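Local structure of mutT/nudix family protein (3I9X) at residues Met32-Val37 / Ala70-Phe75; Leu46-Ile51 / Phe147-Ala152; Leu101-Val106 / Arg121-Ile126. The protein probably acts as a hydrolase of the Nudix family, the construct being the N-terminal part of a longer protein and carrying its Nudix domain. One frame throughout, in Å; residues are numbered along the deposited sequence.

Interaction 1 (Met32-Val37 / Ala70-Phe75); sequences MILTTV and AVPGGF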
ATOM      1  N   MET A  32     -10.701  -6.431   2.299  1.00 38.14           N
ATOM      2  CA  MET A  32     -10.504  -7.759   1.733  1.00 39.70           C
ATOM      3  C   MET A  32     -11.474  -8.092   0.603  1.00 39.10           C
ATOM      4  O   MET A  32     -12.684  -8.178   0.809  1.00 39.25           O
ATOM      5  CB  MET A  32     -10.690  -8.815   2.813  1.00 40.11           C
ATOM      6  CG  MET A  32      -9.861  -8.530   4.130  1.00 46.69           C
ATOM      7  SD  MET A  32      -9.789  -9.976   5.279  1.00 51.04           S
ATOM      8  CE  MET A  32     -10.052 -11.202   3.924  1.00 41.84           C
ATOM      9  N   ILE A  33     -10.939  -8.293  -0.585  1.00 38.54           N
ATOM     10  CA  ILE A  33     -11.693  -8.887  -1.681  1.00 38.28           C
ATOM     11  C   ILE A  33     -11.632 -10.398  -1.469  1.00 38.42           C
ATOM     12  O   ILE A  33     -10.595 -11.046  -1.700  1.00 38.20           O
ATOM     13  CB  ILE A  33     -11.106  -8.491  -2.986  1.00 38.04           C
ATOM     14  CG1 ILE A  33     -11.255  -6.980  -3.159  1.00 42.16           C
ATOM     15  CG2 ILE A  33     -11.740  -9.188  -4.136  1.00 38.13           C
ATOM     16  CD1 ILE A  33     -12.615  -6.613  -3.455  1.00 46.18           C
ATOM     17  N   LEU A  34     -12.749 -10.948  -1.030  1.00 37.72           N
ATOM     18  CA  LEU A  34     -12.841 -12.351  -0.663  1.00 39.09           C
ATOM     19  C   LEU A  34     -13.560 -13.158  -1.714  1.00 38.46           C
ATOM     20  O   LEU A  34     -14.796 -13.088  -1.815  1.00 37.02           O
ATOM     21  CB  LEU A  34     -13.608 -12.462   0.649  1.00 40.19           C
ATOM     22  CG  LEU A  34     -13.365 -13.600   1.600  1.00 43.86           C
ATOM     23  CD1 LEU A  34     -11.882 -13.929   1.555  1.00 48.05           C
ATOM     24  CD2 LEU A  34     -13.798 -13.182   3.046  1.00 44.25           C
ATOM     25  N   THR A  35     -12.807 -13.934  -2.479  1.00 38.85           N
ATOM     26  CA  THR A  35     -13.365 -14.614  -3.656  1.00 39.37           C
ATOM     27  C   THR A  35     -13.308 -16.126  -3.617  1.00 40.44           C
ATOM     28  O   THR A  35     -12.539 -16.721  -2.848  1.00 40.86           O
ATOM     29  CB  THR A  35     -12.693 -14.147  -4.929  1.00 39.29           C
ATOM     30  OG1 THR A  35     -11.386 -14.697  -5.038  1.00 38.55           O
ATOM     31  CG2 THR A  35     -12.604 -12.615  -4.984  1.00 39.07           C
ATOM     32  N   THR A  36     -14.157 -16.738  -4.436  1.00 40.77           N
ATOM     33  CA  THR A  36     -14.143 -18.180  -4.686  1.00 42.69           C
ATOM     34  C   THR A  36     -14.545 -18.432  -6.127  1.00 43.91           C
ATOM     35  O   THR A  36     -14.891 -17.507  -6.861  1.00 43.80           O
ATOM     36  CB  THR A  36     -15.033 -18.969  -3.743  1.00 42.84           C
ATOM     37  OG1 THR A  36     -14.777 -20.372  -3.905  1.00 44.47           O
ATOM     38  CG2 THR A  36     -16.494 -18.704  -3.993  1.00 40.95           C
ATOM     39  N   VAL A  37     -14.422 -19.677  -6.547  1.00 45.46           N
ATOM     40  CA  VAL A  37     -14.838 -20.077  -7.878  1.00 45.76           C
ATOM     41  C   VAL A  37     -15.916 -21.119  -7.640  1.00 48.06           C
ATOM     42  O   VAL A  37     -15.760 -21.995  -6.799  1.00 47.97           O
ATOM     43  CB  VAL A  37     -13.673 -20.615  -8.720  1.00 45.61           C
ATOM     44  CG1 VAL A  37     -14.189 -21.349  -9.992  1.00 44.87           C
ATOM     45  CG2 VAL A  37     -12.727 -19.481  -9.144  1.00 43.00           C
ATOM     46  N   ALA A  70     -20.433  -3.528   0.844  1.00 36.77           N
ATOM     47  CA  ALA A  70     -19.032  -3.264   1.097  1.00 35.91           C
ATOM     48  C   ALA A  70     -18.279  -4.595   1.182  1.00 35.92           C
ATOM     49  O   ALA A  70     -18.855  -5.601   1.615  1.00 35.01           O
ATOM     50  CB  ALA A  70     -18.852  -2.523   2.429  1.00 35.50           C
ATOM     51  N   VAL A  71     -16.991  -4.566   0.831  1.00 34.76           N
ATOM     52  CA  VAL A  71     -16.140  -5.720   1.101  1.00 35.42           C
ATOM     53  C   VAL A  71     -15.966  -5.866   2.598  1.00 34.73           C
ATOM     54  O   VAL A  71     -16.013  -4.896   3.326  1.00 35.68           O
ATOM     55  CB  VAL A  71     -14.773  -5.652   0.373  1.00 35.30           C
ATOM     56  CG1 VAL A  71     -15.034  -5.556  -1.098  1.00 33.93           C
ATOM     57  CG2 VAL A  71     -13.866  -4.486   0.901  1.00 33.05           C
ATOM     58  N   PRO A  72     -15.763  -7.078   3.064  1.00 34.41           N
ATOM     59  CA  PRO A  72     -15.302  -7.218   4.438  1.00 34.62           C
ATOM     60  C   PRO A  72     -13.993  -6.460   4.718  1.00 36.20           C
ATOM     61  O   PRO A  72     -13.149  -6.297   3.820  1.00 32.95           O
ATOM     62  CB  PRO A  72     -15.036  -8.703   4.554  1.00 35.19           C
ATOM     63  CG  PRO A  72     -15.834  -9.317   3.371  1.00 34.41           C
ATOM     64  CD  PRO A  72     -15.757  -8.339   2.337  1.00 34.57           C
ATOM     65  N   GLY A  73     -13.859  -5.996   5.963  1.00 37.38           N
ATOM     66  CA  GLY A  73     -12.636  -5.354   6.427  1.00 38.81           C
ATOM     67  C   GLY A  73     -12.848  -4.660   7.749  1.00 39.88           C
ATOM     68  O   GLY A  73     -13.901  -4.788   8.367  1.00 39.95           O
ATOM     69  N   GLY A  74     -11.849  -3.907   8.184  1.00 42.20           N
ATOM     70  CA  GLY A  74     -11.936  -3.173   9.449  1.00 42.42           C
ATOM     71  C   GLY A  74     -10.759  -2.242   9.621  1.00 44.35           C
ATOM     72  O   GLY A  74      -9.814  -2.241   8.790  1.00 42.52           O
ATOM     73  N   PHE A  75     -10.810  -1.447  10.704  1.00 45.67           N
ATOM     74  CA  PHE A  75      -9.695  -0.563  11.087  1.00 47.14           C
ATOM     75  C   PHE A  75      -8.490  -1.334  11.599  1.00 47.11           C
ATOM     76  O   PHE A  75      -8.664  -2.326  12.278  1.00 48.20           O
ATOM     77  CB  PHE A  75     -10.186   0.491  12.086  1.00 48.27           C
ATOM     78  CG  PHE A  75     -11.109   1.481  11.453  1.00 49.20           C
ATOM     79  CD1 PHE A  75     -10.602   2.546  10.735  1.00 50.38           C
ATOM     80  CD2 PHE A  75     -12.479   1.297  11.495  1.00 52.55           C
ATOM     81  CE1 PHE A  75     -11.444   3.458  10.108  1.00 51.50           C
ATOM     82  CE2 PHE A  75     -13.332   2.201  10.862  1.00 52.02           C
ATOM     83  CZ  PHE A  75     -12.812   3.286  10.188  1.00 52.99           C
TER
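M32 makes the polar link of this contact: its backbone N donates to P72 O at 2.9 Å, and the bond is close to straight (N-H...O angle 161°). The carbonyl of the same residue is met by carbon: M32 O rests 3.3 Å from V71 CB and 3.4 Å from P72 CD. The main chain of M32 thus fits against the V71-P72 unit at both its donor and its acceptor. The M32 CB passes the P72 carbonyl, and chi1 of -50° sets CG beside the backbone N, still near P72 O, before the chain bends at its thioether.

At I33 the CB bond leads away from the other segment, yet CD1 turns back and comes within 3.5 Å of V71 CG1, the two side chains meeting at a slant. L34 follows with a looser touch, its CD2 lying 4.4 Å from P72 CG on the pyrrolidine ring. From the M32-P72 meeting point the two segments run opposite ways, and beyond M32 strand 43-52 takes over as neighbour, L34 pairing with L49 through the backbone; this leaves a single hydrogen bond between 32-37 and 70-75.

By its sequence, the Gly-Gly pair at G73-G74 leads into the Nudix box, the family's signature loop-helix-loop motif, with G74 as its first glycine. The contact lies at the centre of the chain, and strand 27-40 is packed between two helices: M32 and L34 face helix 82-94, whereas I33 and V71 face helix 161-177, both touching L165. Strand 118-126 continues the sheet beyond I33 and T35.

Interaction 2 (Leu46-Ile51 / Phe147-Ala152); sequences LHILLI and FPMTEA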
ATOM      1  N   LEU A  46     -16.124 -16.720 -10.960  1.00 41.76           N
ATOM      2  CA  LEU A  46     -15.523 -16.007  -9.838  1.00 40.90           C
ATOM      3  C   LEU A  46     -16.646 -15.350  -9.077  1.00 39.55           C
ATOM      4  O   LEU A  46     -17.446 -14.650  -9.675  1.00 37.63           O
ATOM      5  CB  LEU A  46     -14.561 -14.937 -10.354  1.00 40.55           C
ATOM      6  CG  LEU A  46     -13.668 -14.308  -9.264  1.00 42.82           C
ATOM      7  CD1 LEU A  46     -12.587 -15.322  -8.850  1.00 38.72           C
ATOM      8  CD2 LEU A  46     -13.024 -12.998  -9.737  1.00 41.61           C
ATOM      9  N   HIS A  47     -16.738 -15.641  -7.784  1.00 39.41           N
ATOM     10  CA  HIS A  47     -17.702 -14.993  -6.883  1.00 38.78           C
ATOM     11  C   HIS A  47     -17.001 -14.196  -5.794  1.00 38.69           C
ATOM     12  O   HIS A  47     -15.888 -14.556  -5.366  1.00 38.70           O
ATOM     13  CB  HIS A  47     -18.578 -16.042  -6.191  1.00 39.11           C
ATOM     14  CG  HIS A  47     -19.615 -16.664  -7.069  1.00 40.95           C
ATOM     15  ND1 HIS A  47     -19.306 -17.301  -8.254  1.00 43.52           N
ATOM     16  CD2 HIS A  47     -20.967 -16.736  -6.939  1.00 44.87           C
ATOM     17  CE1 HIS A  47     -20.423 -17.748  -8.806  1.00 46.64           C
ATOM     18  NE2 HIS A  47     -21.445 -17.426  -8.028  1.00 46.11           N
ATOM     19  N   ILE A  48     -17.695 -13.173  -5.271  1.00 36.89           N
ATOM     20  CA  ILE A  48     -17.197 -12.346  -4.185  1.00 35.79           C
ATOM     21  C   ILE A  48     -18.179 -12.253  -3.009  1.00 35.95           C
ATOM     22  O   ILE A  48     -19.401 -12.156  -3.219  1.00 34.40           O
ATOM     23  CB  ILE A  48     -16.798 -10.957  -4.718  1.00 35.63           C
ATOM     24  CG1 ILE A  48     -16.262 -10.101  -3.604  1.00 34.34           C
ATOM     25  CG2 ILE A  48     -17.989 -10.234  -5.438  1.00 37.34           C
ATOM     26  CD1 ILE A  48     -15.606  -8.810  -4.052  1.00 32.83           C
ATOM     27  N   LEU A  49     -17.649 -12.327  -1.775  1.00 34.39           N
ATOM     28  CA  LEU A  49     -18.434 -12.078  -0.571  1.00 34.98           C
ATOM     29  C   LEU A  49     -18.531 -10.581  -0.235  1.00 36.13           C
ATOM     30  O   LEU A  49     -17.528  -9.877  -0.054  1.00 36.43           O
ATOM     31  CB  LEU A  49     -17.869 -12.786   0.650  1.00 33.67           C
ATOM     32  CG  LEU A  49     -18.862 -12.912   1.805  1.00 36.98           C
ATOM     33  CD1 LEU A  49     -19.897 -14.042   1.572  1.00 37.96           C
ATOM     34  CD2 LEU A  49     -18.159 -13.164   3.189  1.00 39.03           C
ATOM     35  N   LEU A  50     -19.755 -10.100  -0.079  1.00 36.80           N
ATOM     36  CA  LEU A  50     -19.976  -8.702   0.264  1.00 36.85           C
ATOM     37  C   LEU A  50     -21.008  -8.584   1.357  1.00 37.30           C
ATOM     38  O   LEU A  50     -21.836  -9.474   1.528  1.00 37.58           O
ATOM     39  CB  LEU A  50     -20.420  -7.928  -0.944  1.00 36.20           C
ATOM     40  CG  LEU A  50     -19.491  -7.831  -2.125  1.00 36.98           C
ATOM     41  CD1 LEU A  50     -20.284  -7.187  -3.353  1.00 33.52           C
ATOM     42  CD2 LEU A  50     -18.248  -7.051  -1.784  1.00 34.05           C
ATOM     43  N   ILE A  51     -20.920  -7.469   2.087  1.00 37.15           N
ATOM     44  CA  ILE A  51     -21.688  -7.247   3.280  1.00 37.73           C
ATOM     45  C   ILE A  51     -22.442  -5.897   3.161  1.00 38.18           C
ATOM     46  O   ILE A  51     -21.856  -4.810   2.973  1.00 36.99           O
ATOM     47  CB  ILE A  51     -20.777  -7.236   4.508  1.00 36.80           C
ATOM     48  CG1 ILE A  51     -19.948  -8.549   4.596  1.00 38.90           C
ATOM     49  CG2 ILE A  51     -21.592  -7.000   5.795  1.00 36.50           C
ATOM     50  CD1 ILE A  51     -19.042  -8.606   5.819  1.00 38.45           C
ATOM     51  N   PHE A 147     -21.711 -13.111  -4.476  1.00 42.53           N
ATOM     52  CA  PHE A 147     -22.141 -12.660  -5.804  1.00 42.84           C
ATOM     53  C   PHE A 147     -21.154 -13.071  -6.892  1.00 42.86           C
ATOM     54  O   PHE A 147     -19.942 -12.909  -6.719  1.00 41.96           O
ATOM     55  CB  PHE A 147     -22.274 -11.108  -5.882  1.00 42.19           C
ATOM     56  CG  PHE A 147     -23.328 -10.520  -4.972  1.00 43.95           C
ATOM     57  CD1 PHE A 147     -24.651 -10.386  -5.403  1.00 44.61           C
ATOM     58  CD2 PHE A 147     -23.007 -10.116  -3.687  1.00 43.19           C
ATOM     59  CE1 PHE A 147     -25.621  -9.858  -4.558  1.00 46.46           C
ATOM     60  CE2 PHE A 147     -23.961  -9.568  -2.847  1.00 45.18           C
ATOM     61  CZ  PHE A 147     -25.274  -9.444  -3.275  1.00 46.95           C
ATOM     62  N   PRO A 148     -21.678 -13.476  -8.059  1.00 43.03           N
ATOM     63  CA  PRO A 148     -20.827 -13.561  -9.229  1.00 43.58           C
ATOM     64  C   PRO A 148     -20.233 -12.196  -9.413  1.00 43.83           C
ATOM     65  O   PRO A 148     -20.865 -11.212  -9.037  1.00 43.35           O
ATOM     66  CB  PRO A 148     -21.790 -13.899 -10.379  1.00 43.17           C
ATOM     67  CG  PRO A 148     -23.064 -14.298  -9.762  1.00 44.41           C
ATOM     68  CD  PRO A 148     -23.111 -13.680  -8.386  1.00 43.89           C
ATOM     69  N   MET A 149     -19.029 -12.109  -9.937  1.00 44.49           N
ATOM     70  CA  MET A 149     -18.325 -10.838  -9.839  1.00 45.78           C
ATOM     71  C   MET A 149     -18.951  -9.839 -10.781  1.00 46.58           C
ATOM     72  O   MET A 149     -19.024  -8.660 -10.460  1.00 45.89           O
ATOM     73  CB  MET A 149     -16.818 -10.969 -10.071  1.00 45.58           C
ATOM     74  CG  MET A 149     -16.078  -9.630 -10.155  1.00 44.95           C
ATOM     75  SD  MET A 149     -15.769  -8.771  -8.592  1.00 39.75           S
ATOM     76  CE  MET A 149     -14.261  -9.712  -8.095  1.00 43.73           C
ATOM     77  N   THR A 150     -19.471 -10.304 -11.915  1.00 48.40           N
ATOM     78  CA  THR A 150     -20.096  -9.387 -12.869  1.00 49.07           C
ATOM     79  C   THR A 150     -21.376  -8.742 -12.299  1.00 48.43           C
ATOM     80  O   THR A 150     -21.605  -7.573 -12.533  1.00 49.37           O
ATOM     81  CB  THR A 150     -20.353 -10.049 -14.237  1.00 50.11           C
ATOM     82  OG1 THR A 150     -21.308 -11.103 -14.087  1.00 52.04           O
ATOM     83  CG2 THR A 150     -19.042 -10.586 -14.832  1.00 50.58           C
ATOM     84  N   GLU A 151     -22.163  -9.492 -11.533  1.00 48.10           N
ATOM     85  CA  GLU A 151     -23.310  -8.968 -10.774  1.00 47.78           C
ATOM     86  C   GLU A 151     -22.879  -8.022  -9.621  1.00 47.13           C
ATOM     87  O   GLU A 151     -23.502  -6.961  -9.400  1.00 47.09           O
ATOM     88  CB  GLU A 151     -24.131 -10.139 -10.217  1.00 48.21           C
ATOM     89  CG  GLU A 151     -25.477  -9.752  -9.556  1.00 52.04           C
ATOM     90  CD  GLU A 151     -26.251 -10.936  -8.949  1.00 54.43           C
ATOM     91  OE1 GLU A 151     -27.090 -10.697  -8.018  1.00 55.38           O
ATOM     92  OE2 GLU A 151     -26.034 -12.088  -9.407  1.00 56.59           O
ATOM     93  N   ALA A 152     -21.809  -8.393  -8.910  1.00 44.52           N
ATOM     94  CA  ALA A 152     -21.289  -7.560  -7.820  1.00 43.92           C
ATOM     95  C   ALA A 152     -20.892  -6.193  -8.335  1.00 43.22           C
ATOM     96  O   ALA A 152     -21.122  -5.183  -7.671  1.00 42.72           O
ATOM     97  CB  ALA A 152     -20.129  -8.226  -7.101  1.00 41.47           C
TER
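The H47 imidazole lies over the backbone of P148, whose CA sits 3.9 Å from the ring centroid and only 9° off the normal, a CH-pi contact over the face. CD2 and NE2 reach on toward the proline ring, while H47 ND1 is bonded to T45 O, which helps to fix the rotation of the ring. Next along the strand, I48 and F147 form an antiparallel hydrogen-bonded pair, with I48 N to F147 O at 2.7 Å and F147 N to I48 O at 2.8 Å. P148 then ends the strand and takes the N-cap position of the short helix 149-152; M149 N gives L46 O a weak bond, bent to 134°.

With CG1 of I48 lying anti to its N (chi1 -179°), CG2 is directed at the helix, where it packs tightly against A152 CB at 3.4 Å. L50 CD1 bridges the same methyl and F147 CD2, its side chain crossing that of F147 at about a right angle. L46 CD2 meets M149 CE at 3.9 Å. The chemistry implies a division of labour: two short, nearly straight backbone bonds set the strand register, and apolar packing seats the helix on the sheet, with L165 on I48 and A152 and F169 on L46 and M149.

Interaction 3 (Leu101-Val106 / Arg121-Ile126); sequences LIPFGV and RAFYAI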
ATOM      1  N   LEU A 101      -3.125 -13.908   1.979  1.00 45.93           N
ATOM      2  CA  LEU A 101      -3.792 -12.718   1.526  1.00 44.93           C
ATOM      3  C   LEU A 101      -2.824 -12.007   0.603  1.00 43.27           C
ATOM      4  O   LEU A 101      -1.666 -11.774   0.998  1.00 43.52           O
ATOM      5  CB  LEU A 101      -4.080 -11.846   2.738  1.00 44.96           C
ATOM      6  CG  LEU A 101      -5.135 -12.382   3.730  1.00 45.48           C
ATOM      7  CD1 LEU A 101      -5.188 -11.461   4.905  1.00 47.49           C
ATOM      8  CD2 LEU A 101      -6.512 -12.458   3.084  1.00 48.19           C
ATOM      9  N   ILE A 102      -3.261 -11.741  -0.633  1.00 40.03           N
ATOM     10  CA  ILE A 102      -2.436 -11.106  -1.637  1.00 38.52           C
ATOM     11  C   ILE A 102      -2.704  -9.569  -1.647  1.00 38.09           C
ATOM     12  O   ILE A 102      -3.823  -9.127  -1.843  1.00 34.40           O
ATOM     13  CB  ILE A 102      -2.735 -11.697  -3.021  1.00 38.69           C
ATOM     14  CG1 ILE A 102      -2.641 -13.243  -2.975  1.00 40.69           C
ATOM     15  CG2 ILE A 102      -1.840 -11.022  -4.152  1.00 36.80           C
ATOM     16  CD1 ILE A 102      -1.303 -13.786  -2.387  1.00 41.55           C
ATOM     17  N   PRO A 103      -1.672  -8.755  -1.395  1.00 38.62           N
ATOM     18  CA  PRO A 103      -1.915  -7.293  -1.415  1.00 38.49           C
ATOM     19  C   PRO A 103      -2.139  -6.855  -2.834  1.00 38.19           C
ATOM     20  O   PRO A 103      -1.463  -7.370  -3.733  1.00 36.17           O
ATOM     21  CB  PRO A 103      -0.624  -6.688  -0.875  1.00 39.63           C
ATOM     22  CG  PRO A 103       0.374  -7.835  -0.671  1.00 40.77           C
ATOM     23  CD  PRO A 103      -0.331  -9.140  -0.912  1.00 39.60           C
ATOM     24  N   PHE A 104      -3.102  -5.983  -3.088  1.00 37.32           N
ATOM     25  CA  PHE A 104      -3.202  -5.515  -4.468  1.00 38.98           C
ATOM     26  C   PHE A 104      -3.274  -4.038  -4.628  1.00 39.21           C
ATOM     27  O   PHE A 104      -3.159  -3.550  -5.757  1.00 41.44           O
ATOM     28  CB  PHE A 104      -4.331  -6.196  -5.272  1.00 39.09           C
ATOM     29  CG  PHE A 104      -5.696  -5.782  -4.858  1.00 38.15           C
ATOM     30  CD1 PHE A 104      -6.343  -4.775  -5.516  1.00 37.82           C
ATOM     31  CD2 PHE A 104      -6.321  -6.383  -3.813  1.00 39.72           C
ATOM     32  CE1 PHE A 104      -7.573  -4.376  -5.125  1.00 39.14           C
ATOM     33  CE2 PHE A 104      -7.627  -5.983  -3.425  1.00 42.47           C
ATOM     34  CZ  PHE A 104      -8.229  -4.997  -4.080  1.00 39.52           C
ATOM     35  N   GLY A 105      -3.518  -3.318  -3.553  1.00 39.22           N
ATOM     36  CA  GLY A 105      -3.214  -1.885  -3.598  1.00 38.70           C
ATOM     37  C   GLY A 105      -3.379  -1.113  -2.313  1.00 37.11           C
ATOM     38  O   GLY A 105      -3.521  -1.678  -1.211  1.00 36.37           O
ATOM     39  N   VAL A 106      -3.281   0.192  -2.480  1.00 37.03           N
ATOM     40  CA  VAL A 106      -3.628   1.162  -1.458  1.00 37.50           C
ATOM     41  C   VAL A 106      -4.709   2.043  -2.107  1.00 37.74           C
ATOM     42  O   VAL A 106      -4.623   2.362  -3.275  1.00 37.74           O
ATOM     43  CB  VAL A 106      -2.384   1.932  -1.006  1.00 37.60           C
ATOM     44  CG1 VAL A 106      -2.712   2.877   0.057  1.00 37.60           C
ATOM     45  CG2 VAL A 106      -1.341   0.930  -0.468  1.00 35.61           C
ATOM     46  N   ARG A 121      -5.593  -0.298   2.875  1.00 34.39           N
ATOM     47  CA  ARG A 121      -4.714  -1.310   2.349  1.00 34.99           C
ATOM     48  C   ARG A 121      -5.575  -2.505   1.904  1.00 34.44           C
ATOM     49  O   ARG A 121      -6.280  -3.139   2.690  1.00 33.93           O
ATOM     50  CB  ARG A 121      -3.692  -1.681   3.430  1.00 35.61           C
ATOM     51  CG  ARG A 121      -2.603  -2.754   3.089  1.00 38.42           C
ATOM     52  CD  ARG A 121      -2.119  -2.656   1.754  1.00 42.95           C
ATOM     53  NE  ARG A 121      -0.836  -3.308   1.554  1.00 43.97           N
ATOM     54  CZ  ARG A 121      -0.234  -3.410   0.367  1.00 42.34           C
ATOM     55  NH1 ARG A 121      -0.804  -2.925  -0.727  1.00 40.90           N
ATOM     56  NH2 ARG A 121       0.967  -3.990   0.278  1.00 41.54           N
ATOM     57  N   ALA A 122      -5.554  -2.796   0.619  1.00 34.08           N
ATOM     58  CA  ALA A 122      -6.465  -3.784   0.080  1.00 34.27           C
ATOM     59  C   ALA A 122      -5.770  -5.103  -0.266  1.00 34.48           C
ATOM     60  O   ALA A 122      -4.648  -5.116  -0.785  1.00 35.46           O
ATOM     61  CB  ALA A 122      -7.157  -3.216  -1.087  1.00 33.73           C
ATOM     62  N   PHE A 123      -6.416  -6.196   0.074  1.00 34.73           N
ATOM     63  CA  PHE A 123      -5.900  -7.522  -0.168  1.00 36.24           C
ATOM     64  C   PHE A 123      -6.976  -8.318  -0.900  1.00 37.09           C
ATOM     65  O   PHE A 123      -8.181  -8.032  -0.713  1.00 38.36           O
ATOM     66  CB  PHE A 123      -5.642  -8.241   1.157  1.00 35.38           C
ATOM     67  CG  PHE A 123      -4.586  -7.590   2.052  1.00 36.81           C
ATOM     68  CD1 PHE A 123      -3.254  -8.045   2.047  1.00 34.89           C
ATOM     69  CD2 PHE A 123      -4.949  -6.618   2.974  1.00 35.96           C
ATOM     70  CE1 PHE A 123      -2.288  -7.486   2.880  1.00 34.59           C
ATOM     71  CE2 PHE A 123      -3.995  -6.048   3.830  1.00 35.00           C
ATOM     72  CZ  PHE A 123      -2.658  -6.474   3.772  1.00 37.43           C
ATOM     73  N   TYR A 124      -6.578  -9.317  -1.688  1.00 36.36           N
ATOM     74  CA  TYR A 124      -7.526 -10.369  -2.070  1.00 36.71           C
ATOM     75  C   TYR A 124      -7.148 -11.748  -1.570  1.00 37.03           C
ATOM     76  O   TYR A 124      -6.006 -12.009  -1.270  1.00 36.70           O
ATOM     77  CB  TYR A 124      -7.722 -10.436  -3.568  1.00 37.61           C
ATOM     78  CG  TYR A 124      -6.595 -10.989  -4.441  1.00 37.08           C
ATOM     79  CD1 TYR A 124      -6.427 -12.349  -4.632  1.00 38.53           C
ATOM     80  CD2 TYR A 124      -5.790 -10.129  -5.159  1.00 39.22           C
ATOM     81  CE1 TYR A 124      -5.448 -12.835  -5.510  1.00 39.82           C
ATOM     82  CE2 TYR A 124      -4.800 -10.594  -6.020  1.00 39.78           C
ATOM     83  CZ  TYR A 124      -4.635 -11.944  -6.197  1.00 40.32           C
ATOM     84  OH  TYR A 124      -3.636 -12.374  -7.054  1.00 43.17           O
ATOM     85  N   ALA A 125      -8.129 -12.624  -1.504  1.00 37.76           N
ATOM     86  CA  ALA A 125      -7.911 -14.028  -1.190  1.00 38.31           C
ATOM     87  C   ALA A 125      -8.848 -14.867  -2.053  1.00 39.77           C
ATOM     88  O   ALA A 125      -9.961 -14.423  -2.399  1.00 39.05           O
ATOM     89  CB  ALA A 125      -8.184 -14.292   0.283  1.00 37.54           C
ATOM     90  N   ILE A 126      -8.390 -16.074  -2.389  1.00 41.42           N
ATOM     91  CA  ILE A 126      -9.187 -17.072  -3.087  1.00 42.59           C
ATOM     92  C   ILE A 126      -9.387 -18.265  -2.165  1.00 43.39           C
ATOM     93  O   ILE A 126      -8.453 -18.976  -1.851  1.00 44.20           O
ATOM     94  CB  ILE A 126      -8.539 -17.482  -4.392  1.00 42.80           C
ATOM     95  CG1 ILE A 126      -8.382 -16.264  -5.290  1.00 44.33           C
ATOM     96  CG2 ILE A 126      -9.379 -18.561  -5.137  1.00 42.95           C
ATOM     97  CD1 ILE A 126      -7.298 -16.421  -6.296  1.00 44.53           C
TER
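The Y124 ring carries I102 on one face, with I102 CB 3.7 Å from the ring centroid and 10° off its normal; I102 CG2 reaches CE2 and CZ, and F104 CD2 stands at the ring's edge. The F104 ring takes A122 CB over a face, nearest at F104 CZ (3.6 Å), and its edge turns to the backbone, F104 CE2 lying 3.4 Å from F123 O. On the R121 guanidinium, P103 CB sits over one face toward the rim, while G105 O is met in the group's plane by R121 NH1 at 3.0 Å. The bend at chi2 (38°) folds the arginine back across the neighbouring strand.

These groups belong to the antiparallel hairpin of strands 102-107 and 118-126, which is interrupted by a classic beta bulge. F104 and G105 both face A122: F104 N donates to A122 O at 2.9 Å, and G105 N adds a weak, longer bond to the same oxygen. Past the bulge, G105 O is gripped twice, A122 N and R121 NH1 approaching from opposite faces of its carbonyl plane. At the other end I102 and Y124 exchange two backbone bonds, and L101 CD2 touches A125 CB at 3.7 Å. L101 and F123 turn to helix 82-94, F104 and Y124 to helix 161-177. Beside R121, V106 packs on V106 of the second subunit.

In the fold
From the N terminus, strand 27-40 comes first, and interaction 1 closes a loop when 70-75 returns to it. Strand 43-52 lies within that loop but finds its partner only at 147-152, so interaction 2 crosses interaction 1. T36 O to H47 N and A70 O to I51 N, both probable hydrogen bonds, join the two. Interaction 3, a hairpin, opens after interaction 1 has closed and is nested inside the long loop of interaction 2. It borders 32-37 through I33 and T35 but does not touch interaction 2, whose centre is about 16 Å from its own. Strand 27-40 therefore links the hairpin to the sheet's other half.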